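Local structure of fibrillarin-like rRNA/tRNA 2'-O-methyltransferase (Aeropyrum pernix, 4DF3) at residues Thr30-Pro35 with Arg123-Ile128; Ala63-Lys68 with Asp213-Asp218; Leu73-Gly78 with Ser96-Pro101; Arg102-Gly107 with Leu144-Asp149. The protein probably transfers methyl groups from S-adenosyl-L-methionine to ribose 2'-hydroxyls of rRNA and tRNA at sites selected by a guide RNA. The protein carries 2 engineered substitutions. One frame throughout, in Å; residues are numbered along the deposited sequence.

Contact 1 of 4, residues Thr30-Pro35 with Arg123-Ile128; sequences TKNLVP and RDRRNI
V34 and R125 bring the two backbones to 7.0 Å, CA to CA, where the chain leaving strand 26-31 through an Asx turn faces a type I beta turn running from R125 to I128. The contact is a seam between the N-terminal antiparallel sheet and the Rossmann-like methyltransferase sheet, whose strand 128-132 starts here. N32 makes the Asx turn: its OD1 accepts from V34 N at 3.0 Å, with the donor above the carbonyl plane. The same OD1 lies 3.2 Å from R125 NH2, the amide and guanidinium planes only 6° apart although the two side chains cross at about a right angle. A leucine in place of N32 would probably leave V34 N without its acceptor and the carboxylate of E51, now bonded to N32 ND2, short of a partner. R125 is extended from CG to NE, and V34 CG2 sits over one face of its guanidinium and also touches D124 O at 3.6 Å. The charge of R125 is met by D97 of helix 90-99 at NH1, where S96 bonds as well. L33 CB packs 3.6 Å from R125 NH1. N127 has its amide fixed by S96 and G100, and L33, with CG swung opposite its own N (chi1 -166°), reaches that amide from the other direction, setting CD2 3.5 Å from N127 ND2.

Contact 2 of 4, residues Ala63-Lys68 with Asp213-Asp218; sequences AAALLK and DVVHLD
H216, whose carbonyl O is gripped by K68, points its CB away from helix 61-67, and its imidazole is pinned by its edges: D218 CB lies at the rim in the ring plane, while D218 N donates to ND1 at 3.1 Å, tilted 29° out of that plane. Beyond the two segments, NE2 bonds to A184 O, and V189 of helix 186-190 packs against the side chain. K68 folds back on itself, bent at chi2, chi3 and chi4, so that its ammonium group curls round to two backbone carbonyls. NZ donates to H216 O at 2.9 Å from well above the carbonyl plane and to D218 O at 2.8 Å within it. A leucine here would probably leave both carbonyls without their shared donor and free the turn after the strand to shift. The contact packs helix 61-67 against 211-216, an outermost strand of the seven-stranded mixed sheet whose 3-2-1-4-5-7-6 order marks the Rossmann-like class I methyltransferase fold. Away from K68 NZ, the side chains meet through carbon. A65 CB is 3.8 Å from V215 CG2 and 3.8 Å from L217 CD2, the small methyl touching both larger branches, with M226 of strand 224-229 also touching it. L217 CD2 presses tightly on the helix backbone, 3.5 Å from A65 CA, and brushes A64 CB as well. Two residues earlier, V215 lays CG2 against A65 O and CG1 3.6 Å from K68 O, just where the helix ends.

Contact 3 of 4, residues Leu73-Gly78 with Ser96-Pro101; sequences LPVKEG and SDIIGP
The beta-alpha-beta crossover made by strand 80-84, helix 90-99 and strand 104-109 is closed off here, I98 and I99 at the end of its helix resting on V75 to G78, the loop that leads into its first strand. This unit belongs to the Rossmann-like fold that also holds the S-adenosylmethionine. The firm link is a backbone bond: G78 N donates to I99 O at 2.6 Å, nearly straight (162°), in the carbonyl plane and on a lone pair, so a carbonyl near the helix end finds its partner in the loop. Positive phi at G100 takes the chain out of the helix; a CB there would run into P101 CD. Next to the bond, E77 CA offers a CA-H...O contact to I98 O at 3.5 Å. V75 fills the angle between the two isoleucines: its CG1 is 3.7 Å from I99 CG2 and 4.0 Å from I98 CG2. I99 holds CG1 between its backbone N and carbonyl carbon (chi1 70°), which turns CD1 away from the loop, its side chain packing on I105 of strand 104-109, and presents CG2 to the loop, 3.6 Å from K76 O. I98 crosses V75 at about a right angle and is flanked by W55 and V16 of the N-terminal part. I98's far end meets L73 tip to tip, I98 CD1 4.2 Å from L73 CD2.

Contact 4 of 4, residues Arg102-Gly107 with Leu144-Asp149; sequences RGRIYG and LVEGVD
Y106 and E146 carry the polar part: the phenol OH donates to E146 OE2 at 2.7 Å. The oxygen lies at the ring edge, near its plane, but the hydroxyl meets the carboxylate from above its plane, the two flat groups standing 83° apart. R104 joins in from the same strand, its NH1 donating in the guanidinium plane to Y106 OH at 3.3 Å, so the hydroxyl is held from two residues. Between R104 NH1 and E146 OE2 there is only a long charge pairing of 4.0 Å, with no N-H aimed at the oxygen; R80 salt-bridges the same OE2 and probably offsets its charge more than R104. The apolar contacts come from one side of the ring: V145 over that face with CG1, its CG2 4.1 Å from Y106 CD1, and V148 CG1 obliquely, 4.1 Å from CD2. A backbone carbonyl also approaches obliquely, L144 O 3.2 Å from Y106 CE1. With CG opposite the carbonyl carbon (chi1 -66°), the ring reaches across to the loop entering strand 148-153. Strands 104-109 and 148-153 are parallel but not adjacent in the Rossmann-like sheet: strand 80-84 runs between them, and F171 of helix 160-171 packs on both V145 and V148.

From the N terminus, contact 1 opens at 30-35 on the antiparallel sheet and contact 2 at 63-68 on the first helix. Contact 3 opens and closes next, 73-78 with 96-101, wholly within the spans of both. Contact 4 then opens at 102-107, contact 1 closes at 123-128, contact 4 closes at 144-149 and contact 2 last at 213-218. Contact 1 thus crosses contacts 2 and 4, while contact 4 lies within contact 2 and in series after contact 3. Contacts 1, 3 and 4 adjoin around helix 90-99 and strand 104-109, joining the N-terminal sheet to the Rossmann-like one; contact 2 fastens that sheet's far edge, about 24 Å from contact 4 between centres.

Contact 1 of 4, residues Thr30-Pro35 with Arg123-Ile128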
loop_
_atom_site.group_PDB
_atom_site.type_symbol
_atom_site.label_atom_id
_atom_site.label_comp_id
_atom_site.label_asym_id
_atom_site.label_seq_id
_atom_site.Cartn_x
_atom_site.Cartn_y
_atom_site.Cartn_z
ATOM N N THR A 30 1.096 -12.842 -0.851
ATOM C CA THR A 30 2.175 -12.515 -1.749
ATOM C C THR A 30 3.315 -13.591 -1.570
ATOM O O THR A 30 3.358 -14.292 -0.602
ATOM C CB THR A 30 2.720 -11.138 -1.491
ATOM O OG1 THR A 30 2.997 -10.976 -0.082
ATOM C CG2 THR A 30 1.766 -10.137 -1.999
ATOM N N LYS A 31 4.204 -13.700 -2.553
ATOM C CA LYS A 31 5.308 -14.635 -2.437
ATOM C C LYS A 31 6.391 -13.992 -1.599
ATOM O O LYS A 31 6.850 -12.867 -1.897
ATOM C CB LYS A 31 5.868 -14.960 -3.824
ATOM C CG LYS A 31 6.891 -16.097 -3.791
ATOM C CD LYS A 31 7.364 -16.420 -5.239
ATOM C CE LYS A 31 6.263 -17.259 -5.926
ATOM N NZ LYS A 31 6.664 -17.716 -7.319
ATOM N N ASN A 32 6.827 -14.733 -0.586
ATOM C CA ASN A 32 7.735 -14.162 0.388
ATOM C C ASN A 32 9.100 -13.816 -0.239
ATOM O O ASN A 32 9.836 -14.712 -0.693
ATOM C CB ASN A 32 7.856 -15.100 1.605
ATOM C CG ASN A 32 8.431 -14.377 2.847
ATOM O OD1 ASN A 32 8.922 -13.246 2.735
ATOM N ND2 ASN A 32 8.327 -15.007 4.040
ATOM N N LEU A 33 9.453 -12.525 -0.271
ATOM C CA LEU A 33 10.828 -12.160 -0.744
ATOM C C LEU A 33 11.914 -12.672 0.197
ATOM O O LEU A 33 13.082 -12.775 -0.222
ATOM C CB LEU A 33 11.005 -10.654 -0.829
ATOM C CG LEU A 33 12.208 -10.105 -1.588
ATOM C CD1 LEU A 33 12.199 -10.541 -3.065
ATOM C CD2 LEU A 33 12.151 -8.558 -1.489
ATOM N N VAL A 34 11.567 -12.880 1.472
ATOM C CA VAL A 34 12.561 -13.347 2.462
ATOM C C VAL A 34 12.031 -14.598 3.157
ATOM O O VAL A 34 11.504 -14.485 4.287
ATOM C CB VAL A 34 12.847 -12.305 3.518
ATOM C CG1 VAL A 34 14.059 -12.823 4.404
ATOM C CG2 VAL A 34 13.258 -11.028 2.867
ATOM N N PRO A 35 12.080 -15.741 2.434
ATOM C CA PRO A 35 11.453 -16.977 2.865
ATOM C C PRO A 35 11.994 -17.292 4.233
ATOM O O PRO A 35 13.189 -17.089 4.443
ATOM C CB PRO A 35 11.917 -17.999 1.825
ATOM C CG PRO A 35 12.424 -17.278 0.713
ATOM C CD PRO A 35 12.720 -15.890 1.111
ATOM N N ARG A 123 14.769 -5.249 8.518
ATOM C CA ARG A 123 16.227 -5.392 8.543
ATOM C C ARG A 123 16.779 -6.387 7.509
ATOM O O ARG A 123 17.970 -6.350 7.191
ATOM C CB ARG A 123 16.663 -5.828 9.965
ATOM C CG ARG A 123 18.164 -6.051 10.198
ATOM C CD ARG A 123 18.523 -6.174 11.694
ATOM N NE ARG A 123 18.206 -4.948 12.431
ATOM C CZ ARG A 123 17.363 -4.862 13.470
ATOM N NH1 ARG A 123 16.736 -5.939 13.966
ATOM N NH2 ARG A 123 17.162 -3.679 14.040
ATOM N N ASP A 124 15.961 -7.296 7.020
ATOM C CA ASP A 124 16.426 -8.221 5.988
ATOM C C ASP A 124 15.730 -7.967 4.643
ATOM O O ASP A 124 15.935 -8.708 3.672
ATOM C CB ASP A 124 16.169 -9.681 6.401
ATOM C CG ASP A 124 17.013 -10.156 7.610
ATOM O OD1 ASP A 124 18.094 -9.630 7.941
ATOM O OD2 ASP A 124 16.566 -11.128 8.231
ATOM N N ARG A 125 14.899 -6.930 4.565
ATOM C CA ARG A 125 14.245 -6.607 3.263
ATOM C C ARG A 125 14.937 -5.433 2.659
ATOM O O ARG A 125 14.662 -4.276 3.014
ATOM C CB ARG A 125 12.801 -6.184 3.461
ATOM C CG ARG A 125 11.959 -7.265 3.710
ATOM C CD ARG A 125 10.535 -6.881 3.609
ATOM N NE ARG A 125 9.821 -8.151 3.834
ATOM C CZ ARG A 125 9.300 -8.920 2.871
ATOM N NH1 ARG A 125 9.407 -8.523 1.638
ATOM N NH2 ARG A 125 8.659 -10.093 3.158
ATOM N N ARG A 126 15.840 -5.709 1.745
ATOM C CA ARG A 126 16.732 -4.690 1.329
ATOM C C ARG A 126 16.222 -3.850 0.173
ATOM O O ARG A 126 16.960 -3.036 -0.361
ATOM C CB ARG A 126 18.080 -5.316 1.061
ATOM C CG ARG A 126 18.610 -5.784 2.380
ATOM C CD ARG A 126 19.792 -6.640 2.223
ATOM N NE ARG A 126 20.118 -7.168 3.540
ATOM C CZ ARG A 126 21.152 -7.963 3.773
ATOM N NH1 ARG A 126 21.932 -8.324 2.771
ATOM N NH2 ARG A 126 21.362 -8.413 5.004
ATOM N N ASN A 127 14.946 -4.035 -0.198
ATOM C CA ASN A 127 14.356 -3.176 -1.193
ATOM C C ASN A 127 13.435 -2.166 -0.501
ATOM O O ASN A 127 12.691 -1.454 -1.169
ATOM C CB ASN A 127 13.634 -3.987 -2.294
ATOM C CG ASN A 127 12.443 -4.743 -1.768
ATOM O OD1 ASN A 127 12.231 -4.810 -0.594
ATOM N ND2 ASN A 127 11.654 -5.305 -2.659
ATOM N N ILE A 128 13.475 -2.108 0.829
ATOM C CA ILE A 128 12.797 -1.047 1.538
ATOM C C ILE A 128 13.817 -0.044 2.092
ATOM O O ILE A 128 14.770 -0.434 2.833
ATOM C CB ILE A 128 11.858 -1.528 2.696
ATOM C CG1 ILE A 128 10.753 -2.439 2.173
ATOM C CG2 ILE A 128 11.268 -0.348 3.427
ATOM C CD1 ILE A 128 9.939 -3.163 3.339
#

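Contact 2 of 4, residues Ala63-Lys68 with Asp213-Asp218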
loop_
_atom_site.group_PDB
_atom_site.type_symbol
_atom_site.label_atom_id
_atom_site.label_comp_id
_atom_site.label_asym_id
_atom_site.label_seq_id
_atom_site.Cartn_x
_atom_site.Cartn_y
_atom_site.Cartn_z
ATOM N N ALA A 63 -4.691 -4.341 0.548
ATOM C CA ALA A 63 -5.302 -5.651 0.335
ATOM C C ALA A 63 -6.818 -5.459 0.447
ATOM O O ALA A 63 -7.557 -6.013 -0.360
ATOM C CB ALA A 63 -4.865 -6.627 1.476
ATOM N N ALA A 64 -7.277 -4.690 1.464
ATOM C CA ALA A 64 -8.737 -4.372 1.527
ATOM C C ALA A 64 -9.282 -3.746 0.241
ATOM O O ALA A 64 -10.386 -4.140 -0.290
ATOM C CB ALA A 64 -9.053 -3.499 2.779
ATOM N N ALA A 65 -8.500 -2.840 -0.354
ATOM C CA ALA A 65 -8.999 -2.160 -1.549
ATOM C C ALA A 65 -9.160 -3.152 -2.702
ATOM O O ALA A 65 -10.153 -3.066 -3.481
ATOM C CB ALA A 65 -8.126 -1.005 -1.945
ATOM N N LEU A 66 -8.231 -4.119 -2.798
ATOM C CA LEU A 66 -8.335 -5.127 -3.898
ATOM C C LEU A 66 -9.578 -5.992 -3.690
ATOM O O LEU A 66 -10.341 -6.204 -4.626
ATOM C CB LEU A 66 -7.086 -6.050 -3.930
ATOM C CG LEU A 66 -5.808 -5.277 -4.311
ATOM C CD1 LEU A 66 -4.566 -6.247 -4.171
ATOM C CD2 LEU A 66 -5.855 -4.811 -5.761
ATOM N N LEU A 67 -9.780 -6.416 -2.456
ATOM C CA LEU A 67 -10.891 -7.340 -2.152
ATOM C C LEU A 67 -12.247 -6.610 -2.239
ATOM O O LEU A 67 -13.285 -7.261 -2.411
ATOM C CB LEU A 67 -10.718 -8.003 -0.787
ATOM C CG LEU A 67 -9.529 -8.970 -0.642
ATOM C CD1 LEU A 67 -9.530 -9.678 0.677
ATOM C CD2 LEU A 67 -9.501 -9.925 -1.799
ATOM N N LYS A 68 -12.224 -5.264 -2.126
ATOM C CA LYS A 68 -13.417 -4.450 -2.324
ATOM C C LYS A 68 -13.631 -4.005 -3.803
ATOM O O LYS A 68 -14.481 -3.159 -4.115
ATOM C CB LYS A 68 -13.369 -3.234 -1.365
ATOM C CG LYS A 68 -13.574 -3.648 0.141
ATOM C CD LYS A 68 -14.761 -4.553 0.434
ATOM C CE LYS A 68 -16.092 -3.932 -0.048
ATOM N NZ LYS A 68 -16.321 -2.572 0.596
ATOM N N ASP A 213 -10.411 5.568 -9.633
ATOM C CA ASP A 213 -11.290 4.642 -8.879
ATOM C C ASP A 213 -11.311 5.075 -7.407
ATOM O O ASP A 213 -10.367 5.745 -6.934
ATOM C CB ASP A 213 -10.841 3.170 -9.000
ATOM C CG ASP A 213 -11.967 2.166 -8.725
ATOM O OD1 ASP A 213 -13.139 2.535 -8.618
ATOM O OD2 ASP A 213 -11.685 0.985 -8.532
ATOM N N VAL A 214 -12.412 4.742 -6.719
ATOM C CA VAL A 214 -12.499 4.929 -5.273
ATOM C C VAL A 214 -13.285 3.753 -4.753
ATOM O O VAL A 214 -14.381 3.459 -5.273
ATOM C CB VAL A 214 -13.226 6.233 -4.816
ATOM C CG1 VAL A 214 -13.147 6.414 -3.137
ATOM C CG2 VAL A 214 -12.600 7.441 -5.441
ATOM N N VAL A 215 -12.751 3.060 -3.750
ATOM C CA VAL A 215 -13.522 2.007 -3.123
ATOM C C VAL A 215 -13.536 2.206 -1.608
ATOM O O VAL A 215 -12.508 2.469 -0.999
ATOM C CB VAL A 215 -13.097 0.507 -3.468
ATOM C CG1 VAL A 215 -13.389 0.173 -4.978
ATOM C CG2 VAL A 215 -11.621 0.171 -3.010
ATOM N N HIS A 216 -14.721 2.053 -1.007
ATOM C CA HIS A 216 -14.759 2.030 0.429
ATOM C C HIS A 216 -14.243 0.676 0.981
ATOM O O HIS A 216 -14.417 -0.361 0.324
ATOM C CB HIS A 216 -16.192 2.359 0.935
ATOM C CG HIS A 216 -16.203 2.738 2.386
ATOM N ND1 HIS A 216 -16.272 1.791 3.392
ATOM C CD2 HIS A 216 -16.095 3.933 3.012
ATOM C CE1 HIS A 216 -16.151 2.371 4.559
ATOM N NE2 HIS A 216 -16.108 3.680 4.366
ATOM N N LEU A 217 -13.626 0.675 2.169
ATOM C CA LEU A 217 -12.949 -0.494 2.668
ATOM C C LEU A 217 -13.735 -1.325 3.670
ATOM O O LEU A 217 -13.229 -2.295 4.165
ATOM C CB LEU A 217 -11.574 -0.113 3.266
ATOM C CG LEU A 217 -10.691 0.623 2.270
ATOM C CD1 LEU A 217 -9.283 1.027 2.931
ATOM C CD2 LEU A 217 -10.523 -0.151 0.852
ATOM N N ASP A 218 -14.982 -0.942 3.953
ATOM C CA ASP A 218 -15.752 -1.679 4.934
ATOM C C ASP A 218 -15.962 -3.123 4.455
ATOM O O ASP A 218 -16.204 -3.311 3.268
ATOM C CB ASP A 218 -17.109 -1.001 5.080
ATOM C CG ASP A 218 -18.032 -1.762 5.995
ATOM O OD1 ASP A 218 -17.895 -1.565 7.204
ATOM O OD2 ASP A 218 -18.808 -2.580 5.506
#

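Contact 3 of 4, residues Leu73-Gly78 with Ser96-Pro101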
loop_
_atom_site.group_PDB
_atom_site.type_symbol
_atom_site.label_atom_id
_atom_site.label_comp_id
_atom_site.label_asym_id
_atom_site.label_seq_id
_atom_site.Cartn_x
_atom_site.Cartn_y
_atom_site.Cartn_z
ATOM N N LEU A 73 -4.444 -3.621 -9.804
ATOM C CA LEU A 73 -3.343 -3.421 -8.878
ATOM C C LEU A 73 -2.212 -2.700 -9.612
ATOM O O LEU A 73 -1.518 -3.303 -10.372
ATOM C CB LEU A 73 -2.827 -4.754 -8.363
ATOM C CG LEU A 73 -1.578 -4.732 -7.464
ATOM C CD1 LEU A 73 -1.848 -3.792 -6.304
ATOM C CD2 LEU A 73 -1.184 -6.118 -6.996
ATOM N N PRO A 74 -1.992 -1.394 -9.306
ATOM C CA PRO A 74 -0.974 -0.702 -10.082
ATOM C C PRO A 74 0.446 -0.963 -9.632
ATOM O O PRO A 74 1.349 -0.544 -10.349
ATOM C CB PRO A 74 -1.289 0.791 -9.846
ATOM C CG PRO A 74 -2.098 0.904 -8.700
ATOM C CD PRO A 74 -2.779 -0.486 -8.436
ATOM N N VAL A 75 0.623 -1.609 -8.467
ATOM C CA VAL A 75 1.958 -1.907 -7.934
ATOM C C VAL A 75 2.486 -3.126 -8.744
ATOM O O VAL A 75 1.862 -4.204 -8.744
ATOM C CB VAL A 75 1.923 -2.316 -6.401
ATOM C CG1 VAL A 75 3.344 -2.779 -5.896
ATOM C CG2 VAL A 75 1.413 -1.169 -5.503
ATOM N N LYS A 76 3.627 -2.928 -9.418
ATOM C CA LYS A 76 4.229 -3.911 -10.343
ATOM C C LYS A 76 5.675 -4.269 -10.012
ATOM O O LYS A 76 6.433 -3.459 -9.459
ATOM C CB LYS A 76 4.331 -3.353 -11.767
ATOM C CG LYS A 76 2.998 -2.934 -12.422
ATOM C CD LYS A 76 2.324 -4.160 -13.024
ATOM C CE LYS A 76 0.889 -3.847 -13.429
ATOM N NZ LYS A 76 0.184 -5.189 -13.706
ATOM N N GLU A 77 6.054 -5.481 -10.446
ATOM C CA GLU A 77 7.450 -5.888 -10.367
ATOM C C GLU A 77 8.397 -4.779 -10.837
ATOM O O GLU A 77 8.206 -4.172 -11.910
ATOM C CB GLU A 77 7.663 -7.151 -11.204
ATOM C CG GLU A 77 9.107 -7.645 -11.117
ATOM C CD GLU A 77 9.356 -8.781 -12.120
ATOM O OE1 GLU A 77 8.505 -8.994 -13.019
ATOM O OE2 GLU A 77 10.412 -9.439 -11.996
ATOM N N GLY A 78 9.384 -4.491 -9.998
ATOM C CA GLY A 78 10.391 -3.425 -10.283
ATOM C C GLY A 78 10.077 -1.961 -10.008
ATOM O O GLY A 78 10.919 -1.075 -10.253
ATOM N N SER A 96 6.861 -4.819 -1.057
ATOM C CA SER A 96 8.255 -5.301 -1.217
ATOM C C SER A 96 8.254 -6.697 -1.870
ATOM O O SER A 96 9.027 -6.914 -2.828
ATOM C CB SER A 96 8.996 -5.296 0.158
ATOM O OG SER A 96 10.116 -6.158 0.153
ATOM N N ASP A 97 7.347 -7.605 -1.415
ATOM C CA ASP A 97 7.220 -8.888 -2.112
ATOM C C ASP A 97 6.949 -8.745 -3.635
ATOM O O ASP A 97 7.542 -9.454 -4.428
ATOM C CB ASP A 97 6.126 -9.762 -1.487
ATOM C CG ASP A 97 6.501 -10.288 -0.110
ATOM O OD1 ASP A 97 7.721 -10.355 0.248
ATOM O OD2 ASP A 97 5.561 -10.696 0.637
ATOM N N ILE A 98 5.973 -7.901 -3.990
ATOM C CA ILE A 98 5.508 -7.770 -5.393
ATOM C C ILE A 98 6.550 -7.143 -6.264
ATOM O O ILE A 98 6.846 -7.644 -7.362
ATOM C CB ILE A 98 4.187 -6.949 -5.425
ATOM C CG1 ILE A 98 3.113 -7.806 -4.710
ATOM C CG2 ILE A 98 3.690 -6.658 -6.845
ATOM C CD1 ILE A 98 1.883 -6.941 -4.319
ATOM N N ILE A 99 7.139 -6.061 -5.760
ATOM C CA ILE A 99 8.106 -5.307 -6.585
ATOM C C ILE A 99 9.397 -6.036 -6.799
ATOM O O ILE A 99 10.078 -5.796 -7.813
ATOM C CB ILE A 99 8.406 -3.861 -6.051
ATOM C CG1 ILE A 99 9.200 -3.871 -4.765
ATOM C CG2 ILE A 99 7.080 -3.074 -5.946
ATOM C CD1 ILE A 99 9.304 -2.438 -4.085
ATOM N N GLY A 100 9.738 -6.935 -5.856
ATOM C CA GLY A 100 10.931 -7.805 -6.001
ATOM C C GLY A 100 12.232 -7.045 -5.788
ATOM O O GLY A 100 12.228 -5.878 -5.428
ATOM N N PRO A 101 13.378 -7.722 -6.002
ATOM C CA PRO A 101 14.727 -7.154 -5.688
ATOM C C PRO A 101 15.138 -5.884 -6.424
ATOM O O PRO A 101 15.962 -5.101 -5.867
ATOM C CB PRO A 101 15.677 -8.298 -6.075
ATOM C CG PRO A 101 14.960 -8.997 -7.201
ATOM C CD PRO A 101 13.479 -9.048 -6.647
#

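Contact 4 of 4, residues Arg102-Gly107 with Leu144-Asp149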
loop_
_atom_site.group_PDB
_atom_site.type_symbol
_atom_site.label_atom_id
_atom_site.label_comp_id
_atom_site.label_asym_id
_atom_site.label_seq_id
_atom_site.Cartn_x
_atom_site.Cartn_y
_atom_site.Cartn_z
ATOM N N ARG A 102 14.607 -5.672 -7.634
ATOM C CA ARG A 102 14.890 -4.456 -8.409
ATOM C C ARG A 102 13.959 -3.237 -8.142
ATOM O O ARG A 102 14.189 -2.133 -8.620
ATOM C CB ARG A 102 14.935 -4.762 -9.926
ATOM C CG ARG A 102 16.040 -5.744 -10.374
ATOM C CD ARG A 102 16.031 -5.801 -11.937
ATOM N NE ARG A 102 15.048 -6.783 -12.417
ATOM C CZ ARG A 102 13.734 -6.560 -12.594
ATOM N NH1 ARG A 102 12.942 -7.559 -13.019
ATOM N NH2 ARG A 102 13.200 -5.350 -12.377
ATOM N N GLY A 103 12.900 -3.446 -7.364
ATOM C CA GLY A 103 12.078 -2.325 -6.946
ATOM C C GLY A 103 12.606 -1.678 -5.675
ATOM O O GLY A 103 13.544 -2.159 -5.059
ATOM N N ARG A 104 11.981 -0.580 -5.296
ATOM C CA ARG A 104 12.301 0.067 -4.043
ATOM C C ARG A 104 11.026 0.654 -3.456
ATOM O O ARG A 104 10.188 1.247 -4.160
ATOM C CB ARG A 104 13.272 1.212 -4.237
ATOM C CG ARG A 104 14.609 0.823 -4.721
ATOM C CD ARG A 104 15.604 1.934 -4.423
ATOM N NE ARG A 104 16.927 1.385 -4.657
ATOM C CZ ARG A 104 18.036 2.100 -4.810
ATOM N NH1 ARG A 104 18.002 3.427 -4.720
ATOM N NH2 ARG A 104 19.186 1.464 -5.008
ATOM N N ILE A 105 10.904 0.560 -2.150
ATOM C CA ILE A 105 9.925 1.418 -1.453
ATOM C C ILE A 105 10.659 2.420 -0.589
ATOM O O ILE A 105 11.436 2.024 0.343
ATOM C CB ILE A 105 9.120 0.608 -0.489
ATOM C CG1 ILE A 105 8.315 -0.396 -1.229
ATOM C CG2 ILE A 105 8.135 1.519 0.307
ATOM C CD1 ILE A 105 7.810 -1.360 -0.401
ATOM N N TYR A 106 10.431 3.698 -0.865
ATOM C CA TYR A 106 11.003 4.729 -0.041
ATOM C C TYR A 106 9.952 5.024 0.996
ATOM O O TYR A 106 8.841 5.536 0.660
ATOM C CB TYR A 106 11.298 5.974 -0.863
ATOM C CG TYR A 106 12.371 5.765 -1.891
ATOM C CD1 TYR A 106 13.748 5.968 -1.552
ATOM C CD2 TYR A 106 12.022 5.511 -3.224
ATOM C CE1 TYR A 106 14.747 5.836 -2.545
ATOM C CE2 TYR A 106 13.013 5.350 -4.190
ATOM C CZ TYR A 106 14.370 5.522 -3.826
ATOM O OH TYR A 106 15.382 5.400 -4.787
ATOM N N GLY A 107 10.251 4.649 2.240
ATOM C CA GLY A 107 9.210 4.689 3.271
ATOM C C GLY A 107 9.396 5.836 4.214
ATOM O O GLY A 107 10.266 5.795 5.060
ATOM N N LEU A 144 17.132 12.060 -1.163
ATOM C CA LEU A 144 17.114 10.631 -0.814
ATOM C C LEU A 144 16.114 9.826 -1.678
ATOM O O LEU A 144 16.073 8.586 -1.634
ATOM C CB LEU A 144 16.813 10.469 0.679
ATOM C CG LEU A 144 17.803 11.095 1.676
ATOM C CD1 LEU A 144 17.172 11.016 3.032
ATOM C CD2 LEU A 144 19.134 10.332 1.659
ATOM N N VAL A 145 15.325 10.535 -2.464
ATOM C CA VAL A 145 14.218 9.911 -3.200
ATOM C C VAL A 145 14.298 10.274 -4.648
ATOM O O VAL A 145 14.182 11.454 -5.009
ATOM C CB VAL A 145 12.818 10.316 -2.680
ATOM C CG1 VAL A 145 11.698 9.640 -3.535
ATOM C CG2 VAL A 145 12.646 9.898 -1.234
ATOM N N GLU A 146 14.482 9.257 -5.487
ATOM C CA GLU A 146 14.474 9.412 -6.936
ATOM C C GLU A 146 13.041 9.502 -7.468
ATOM O O GLU A 146 12.077 9.460 -6.681
ATOM C CB GLU A 146 15.170 8.168 -7.583
ATOM C CG GLU A 146 14.400 6.797 -7.428
ATOM C CD GLU A 146 15.210 5.626 -7.969
ATOM O OE1 GLU A 146 15.908 5.775 -9.011
ATOM O OE2 GLU A 146 15.198 4.562 -7.331
ATOM N N GLY A 147 12.897 9.645 -8.785
ATOM C CA GLY A 147 11.619 9.524 -9.484
ATOM C C GLY A 147 10.925 8.214 -9.098
ATOM O O GLY A 147 11.536 7.115 -9.087
ATOM N N VAL A 148 9.634 8.295 -8.823
ATOM C CA VAL A 148 8.927 7.076 -8.477
ATOM C C VAL A 148 7.819 6.738 -9.450
ATOM O O VAL A 148 7.211 7.629 -10.021
ATOM C CB VAL A 148 8.351 7.181 -7.052
ATOM C CG1 VAL A 148 9.560 7.199 -6.034
ATOM C CG2 VAL A 148 7.467 8.419 -6.887
ATOM N N ASP A 149 7.551 5.452 -9.571
ATOM C CA ASP A 149 6.468 4.966 -10.418
ATOM C C ASP A 149 5.114 5.159 -9.771
ATOM O O ASP A 149 4.083 5.248 -10.480
ATOM C CB ASP A 149 6.676 3.522 -10.697
ATOM C CG ASP A 149 7.962 3.290 -11.491
ATOM O OD1 ASP A 149 7.959 3.666 -12.650
ATOM O OD2 ASP A 149 8.941 2.804 -10.935
#